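Local coordinates for glutamate ABC superfamily ATP binding cassette transporter, binding protein (Enterococcus faecium DO, PDB 5EYF) that binds glutamate and probably delivers it, as the extracellular solute-binding component, to an ABC transporter, at residues P72-A84 with Y200-L212. Sequence-based numbering, arbitrary orientation.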
loop_
_atom_site.group_PDB
_atom_site.type_symbol
_atom_site.label_atom_id
_atom_site.label_comp_id
_atom_site.label_asym_id
_atom_site.label_seq_id
_atom_site.Cartn_x
_atom_site.Cartn_y
_atom_site.Cartn_z
ATOM N N PRO B 72 -13.284 -9.117 -19.109
ATOM C CA PRO B 72 -14.163 -9.347 -20.274
ATOM C C PRO B 72 -15.533 -8.692 -20.163
ATOM O O PRO B 72 -15.970 -8.055 -21.125
ATOM C CB PRO B 72 -14.252 -10.880 -20.337
ATOM C CG PRO B 72 -12.944 -11.329 -19.802
ATOM C CD PRO B 72 -12.632 -10.365 -18.669
ATOM N N LEU B 73 -16.181 -8.753 -18.993
ATOM C CA LEU B 73 -17.485 -8.123 -18.813
ATOM C C LEU B 73 -17.390 -6.608 -18.866
ATOM O O LEU B 73 -18.260 -5.944 -19.443
ATOM C CB LEU B 73 -18.087 -8.561 -17.483
ATOM C CG LEU B 73 -18.586 -10.001 -17.511
ATOM C CD1 LEU B 73 -18.887 -10.477 -16.094
ATOM C CD2 LEU B 73 -19.828 -10.051 -18.371
ATOM N N LEU B 74 -16.345 -6.039 -18.252
ATOM C CA LEU B 74 -16.155 -4.596 -18.327
ATOM C C LEU B 74 -15.932 -4.137 -19.764
ATOM O O LEU B 74 -16.556 -3.174 -20.221
ATOM C CB LEU B 74 -14.976 -4.176 -17.455
ATOM C CG LEU B 74 -14.740 -2.659 -17.431
ATOM C CD1 LEU B 74 -15.860 -1.903 -16.720
ATOM C CD2 LEU B 74 -13.423 -2.362 -16.714
ATOM N N LYS B 75 -15.016 -4.792 -20.487
ATOM C CA LYS B 75 -14.675 -4.297 -21.812
ATOM C C LYS B 75 -15.809 -4.509 -22.800
ATOM O O LYS B 75 -15.899 -3.787 -23.798
ATOM C CB LYS B 75 -13.373 -4.957 -22.287
ATOM C CG LYS B 75 -12.184 -4.605 -21.364
ATOM C CD LYS B 75 -10.830 -4.906 -22.014
ATOM C CE LYS B 75 -10.587 -4.071 -23.264
ATOM N NZ LYS B 75 -10.199 -2.673 -22.930
ATOM N N ASN B 76 -16.709 -5.433 -22.506
ATOM C CA ASN B 76 -17.864 -5.668 -23.357
ATOM C C ASN B 76 -19.040 -4.759 -23.024
ATOM O O ASN B 76 -20.050 -4.799 -23.731
ATOM C CB ASN B 76 -18.295 -7.121 -23.235
ATOM C CG ASN B 76 -19.207 -7.525 -24.345
ATOM O OD1 ASN B 76 -18.825 -7.458 -25.509
ATOM N ND2 ASN B 76 -20.428 -7.921 -24.004
ATOM N N GLY B 77 -18.946 -3.959 -21.964
ATOM C CA GLY B 77 -20.017 -3.047 -21.613
ATOM C C GLY B 77 -21.118 -3.624 -20.747
ATOM O O GLY B 77 -22.104 -2.921 -20.488
ATOM N N ASN B 78 -20.972 -4.863 -20.262
ATOM C CA ASN B 78 -22.003 -5.447 -19.404
ATOM C C ASN B 78 -22.113 -4.710 -18.086
ATOM O O ASN B 78 -23.169 -4.740 -17.440
ATOM C CB ASN B 78 -21.711 -6.918 -19.089
ATOM C CG ASN B 78 -21.702 -7.789 -20.305
ATOM O OD1 ASN B 78 -21.091 -7.453 -21.320
ATOM N ND2 ASN B 78 -22.363 -8.945 -20.202
ATOM N N ILE B 79 -21.003 -4.129 -17.636
ATOM C CA ILE B 79 -20.929 -3.364 -16.405
ATOM C C ILE B 79 -20.181 -2.080 -16.735
ATOM O O ILE B 79 -19.441 -2.014 -17.718
ATOM C CB ILE B 79 -20.205 -4.138 -15.286
ATOM C CG1 ILE B 79 -18.833 -4.579 -15.785
ATOM C CG2 ILE B 79 -21.025 -5.337 -14.870
ATOM C CD1 ILE B 79 -18.012 -5.349 -14.765
ATOM N N ASP B 80 -20.394 -1.053 -15.902
ATOM C CA ASP B 80 -19.749 0.247 -16.072
ATOM C C ASP B 80 -18.414 0.324 -15.349
ATOM O O ASP B 80 -17.542 1.124 -15.724
ATOM C CB ASP B 80 -20.664 1.369 -15.541
ATOM C CG ASP B 80 -22.009 1.420 -16.259
ATOM O OD1 ASP B 80 -22.061 1.118 -17.490
ATOM O OD2 ASP B 80 -23.012 1.751 -15.570
ATOM N N ALA B 81 -18.256 -0.457 -14.290
ATOM C CA ALA B 81 -17.040 -0.395 -13.486
ATOM C C ALA B 81 -16.903 -1.708 -12.739
ATOM O O ALA B 81 -17.915 -2.349 -12.406
ATOM C CB ALA B 81 -17.094 0.792 -12.495
ATOM N N ILE B 82 -15.644 -2.096 -12.475
ATOM C CA ILE B 82 -15.321 -3.235 -11.619
ATOM C C ILE B 82 -14.914 -2.714 -10.256
ATOM O O ILE B 82 -13.956 -1.936 -10.145
ATOM C CB ILE B 82 -14.173 -4.085 -12.172
ATOM C CG1 ILE B 82 -14.448 -4.614 -13.575
ATOM C CG2 ILE B 82 -13.896 -5.232 -11.211
ATOM C CD1 ILE B 82 -13.140 -5.152 -14.236
ATOM N N ILE B 83 -15.622 -3.124 -9.211
ATOM C CA ILE B 83 -15.129 -2.914 -7.851
ATOM C C ILE B 83 -15.190 -4.282 -7.175
ATOM O O ILE B 83 -16.238 -4.725 -6.696
ATOM C CB ILE B 83 -15.877 -1.799 -7.086
ATOM C CG1 ILE B 83 -15.128 -1.471 -5.792
ATOM C CG2 ILE B 83 -17.372 -2.061 -6.848
ATOM C CD1 ILE B 83 -15.700 -0.214 -5.118
ATOM N N ALA B 84 -14.062 -4.980 -7.170
ATOM C CA ALA B 84 -14.077 -6.415 -6.897
ATOM C C ALA B 84 -12.671 -6.845 -6.508
ATOM O O ALA B 84 -12.014 -7.558 -7.266
ATOM C CB ALA B 84 -14.573 -7.225 -8.123
ATOM N N TYR B 200 -6.075 -1.785 -4.149
ATOM C CA TYR B 200 -7.268 -1.989 -4.964
ATOM C C TYR B 200 -7.691 -0.695 -5.647
ATOM O O TYR B 200 -7.698 0.380 -5.031
ATOM C CB TYR B 200 -8.441 -2.450 -4.107
ATOM C CG TYR B 200 -8.310 -3.779 -3.419
ATOM C CD1 TYR B 200 -7.280 -4.670 -3.729
ATOM C CD2 TYR B 200 -9.266 -4.168 -2.487
ATOM C CE1 TYR B 200 -7.201 -5.896 -3.088
ATOM C CE2 TYR B 200 -9.202 -5.382 -1.852
ATOM C CZ TYR B 200 -8.165 -6.244 -2.150
ATOM O OH TYR B 200 -8.130 -7.478 -1.505
ATOM N N GLY B 201 -8.085 -0.823 -6.914
ATOM C CA GLY B 201 -8.676 0.275 -7.649
ATOM C C GLY B 201 -9.985 -0.152 -8.282
ATOM O O GLY B 201 -10.302 -1.344 -8.375
ATOM N N ILE B 202 -10.769 0.849 -8.679
ATOM C CA ILE B 202 -11.983 0.620 -9.462
ATOM C C ILE B 202 -11.600 0.642 -10.928
ATOM O O ILE B 202 -11.032 1.624 -11.407
ATOM C CB ILE B 202 -13.048 1.682 -9.149
ATOM C CG1 ILE B 202 -13.449 1.560 -7.682
ATOM C CG2 ILE B 202 -14.284 1.572 -10.115
ATOM C CD1 ILE B 202 -14.251 2.808 -7.183
ATOM N N ALA B 203 -11.922 -0.434 -11.662
ATOM C CA ALA B 203 -11.549 -0.495 -13.059
ATOM C C ALA B 203 -12.686 0.003 -13.938
ATOM O O ALA B 203 -13.846 -0.367 -13.743
ATOM C CB ALA B 203 -11.164 -1.919 -13.448
ATOM N N ILE B 204 -12.325 0.815 -14.926
ATOM C CA ILE B 204 -13.252 1.408 -15.878
ATOM C C ILE B 204 -12.702 1.163 -17.283
ATOM O O ILE B 204 -11.482 1.155 -17.495
ATOM C CB ILE B 204 -13.452 2.907 -15.556
ATOM C CG1 ILE B 204 -14.101 3.042 -14.158
ATOM C CG2 ILE B 204 -14.226 3.657 -16.658
ATOM C CD1 ILE B 204 -14.228 4.444 -13.647
ATOM N N ASN B 205 -13.584 0.874 -18.239
ATOM C CA ASN B 205 -13.075 0.597 -19.579
ATOM C C ASN B 205 -12.346 1.818 -20.132
ATOM O O ASN B 205 -12.614 2.962 -19.744
ATOM C CB ASN B 205 -14.222 0.208 -20.522
ATOM C CG ASN B 205 -13.746 -0.499 -21.769
ATOM O OD1 ASN B 205 -12.614 -0.989 -21.825
ATOM N ND2 ASN B 205 -14.599 -0.553 -22.780
ATOM N N LYS B 206 -11.419 1.564 -21.049
ATOM C CA LYS B 206 -10.808 2.633 -21.817
ATOM C C LYS B 206 -11.876 3.428 -22.566
ATOM O O LYS B 206 -12.903 2.888 -22.998
ATOM C CB LYS B 206 -9.794 2.049 -22.807
ATOM C CG LYS B 206 -8.721 1.195 -22.165
ATOM C CD LYS B 206 -7.702 2.056 -21.434
ATOM C CE LYS B 206 -6.498 1.238 -20.923
ATOM N NZ LYS B 206 -5.621 2.077 -20.072
ATOM N N GLY B 207 -11.628 4.728 -22.714
ATOM C CA GLY B 207 -12.521 5.585 -23.464
ATOM C C GLY B 207 -13.711 6.063 -22.669
ATOM O O GLY B 207 -14.707 6.510 -23.253
ATOM N N GLN B 208 -13.642 5.957 -21.344
ATOM C CA GLN B 208 -14.696 6.397 -20.436
ATOM C C GLN B 208 -14.142 7.438 -19.470
ATOM O O GLN B 208 -14.400 7.407 -18.260
ATOM C CB GLN B 208 -15.291 5.219 -19.667
ATOM C CG GLN B 208 -16.011 4.182 -20.529
ATOM C CD GLN B 208 -17.289 4.721 -21.157
ATOM O OE1 GLN B 208 -17.844 5.713 -20.701
ATOM N NE2 GLN B 208 -17.752 4.067 -22.216
ATOM N N GLU B 209 -13.354 8.374 -20.004
ATOM C CA GLU B 209 -12.601 9.273 -19.136
ATOM C C GLU B 209 -13.504 10.185 -18.315
ATOM O O GLU B 209 -13.151 10.540 -17.182
ATOM C CB GLU B 209 -11.624 10.094 -19.973
ATOM C CG GLU B 209 -10.523 9.257 -20.606
ATOM C CD GLU B 209 -10.849 8.699 -21.963
ATOM O OE1 GLU B 209 -11.997 8.835 -22.436
ATOM O OE2 GLU B 209 -9.926 8.121 -22.579
ATOM N N ASN B 210 -14.667 10.570 -18.842
ATOM C CA ASN B 210 -15.544 11.428 -18.048
ATOM C C ASN B 210 -16.099 10.674 -16.849
ATOM O O ASN B 210 -16.190 11.236 -15.752
ATOM C CB ASN B 210 -16.685 11.982 -18.897
ATOM C CG ASN B 210 -16.206 12.952 -19.975
ATOM O OD1 ASN B 210 -15.233 13.688 -19.792
ATOM N ND2 ASN B 210 -16.881 12.935 -21.109
ATOM N N PHE B 211 -16.456 9.392 -17.029
ATOM C CA PHE B 211 -16.924 8.587 -15.899
ATOM C C PHE B 211 -15.797 8.339 -14.899
ATOM O O PHE B 211 -16.001 8.429 -13.680
ATOM C CB PHE B 211 -17.513 7.277 -16.421
ATOM C CG PHE B 211 -18.052 6.360 -15.362
ATOM C CD1 PHE B 211 -19.024 6.783 -14.479
ATOM C CD2 PHE B 211 -17.589 5.054 -15.261
ATOM C CE1 PHE B 211 -19.522 5.930 -13.504
ATOM C CE2 PHE B 211 -18.091 4.186 -14.295
ATOM C CZ PHE B 211 -19.057 4.624 -13.408
ATOM N N LEU B 212 -14.593 8.058 -15.400
ATOM C CA LEU B 212 -13.439 7.882 -14.516
ATOM C C LEU B 212 -13.220 9.119 -13.648
ATOM O O LEU B 212 -13.022 9.011 -12.430
ATOM C CB LEU B 212 -12.186 7.569 -15.343
ATOM C CG LEU B 212 -10.878 7.497 -14.556
ATOM C CD1 LEU B 212 -10.875 6.363 -13.523
ATOM C CD2 LEU B 212 -9.714 7.314 -15.531
HETATM O O HOH W 1 -16.382 1.282 -18.200
HETATM O O HOH W 2 -11.612 -3.411 -6.988
#
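Ile-82 and Ala-203 pair as an antiparallel hydrogen-bonded couple: Ile-82 N gives a nearly straight bond to Ala-203 O (2.8 Å, 166° at the hydrogen), and Ala-203 N returns one to Ile-82 O at 2.9 Å. Each carbonyl is also approached by a CA-H, from Ala-81 and Ile-202 respectively. Water extends this short ladder at both ends, one molecule linking Asp-80 O to Asn-205 N, another Gly-201 O to Ala-84 N. On one face, Ile-82 CD1 and Leu-74 CD2 both rest on Ala-203 CB, with Val-96 closing in on Leu-74 and Ala-203. On the other, Ala-81 CB touches Ile-202 CG2 (3.8 Å) and lies near the plane of the Phe-211 ring, at its edge by CE2; Ile-83 runs alongside Ile-202, their side chains pointing the same way. Lys-75 bends at chi3 and chi4 (63° and 77°), bringing NZ into a 3.1 Å hydrogen bond with Asn-205 OD1, in the carbonyl plane; the same ammonium is hydrogen-bonded to Gln-95 O. In this family 3 solute-binding fold, the single bridge joins strand 81-82, at the margin of a parallel sheet, to the long strand 198-205 of another sheet, and both segments lead to the glutamate pocket, where Ala-84 and Tyr-200 touch the ligand. Strand 16-21 flanks 81-82, and the Asp-80 carboxylate accepts a hydrogen bond from Ile-18 N on OD2 and forms a salt bridge with Arg-10 through OD1.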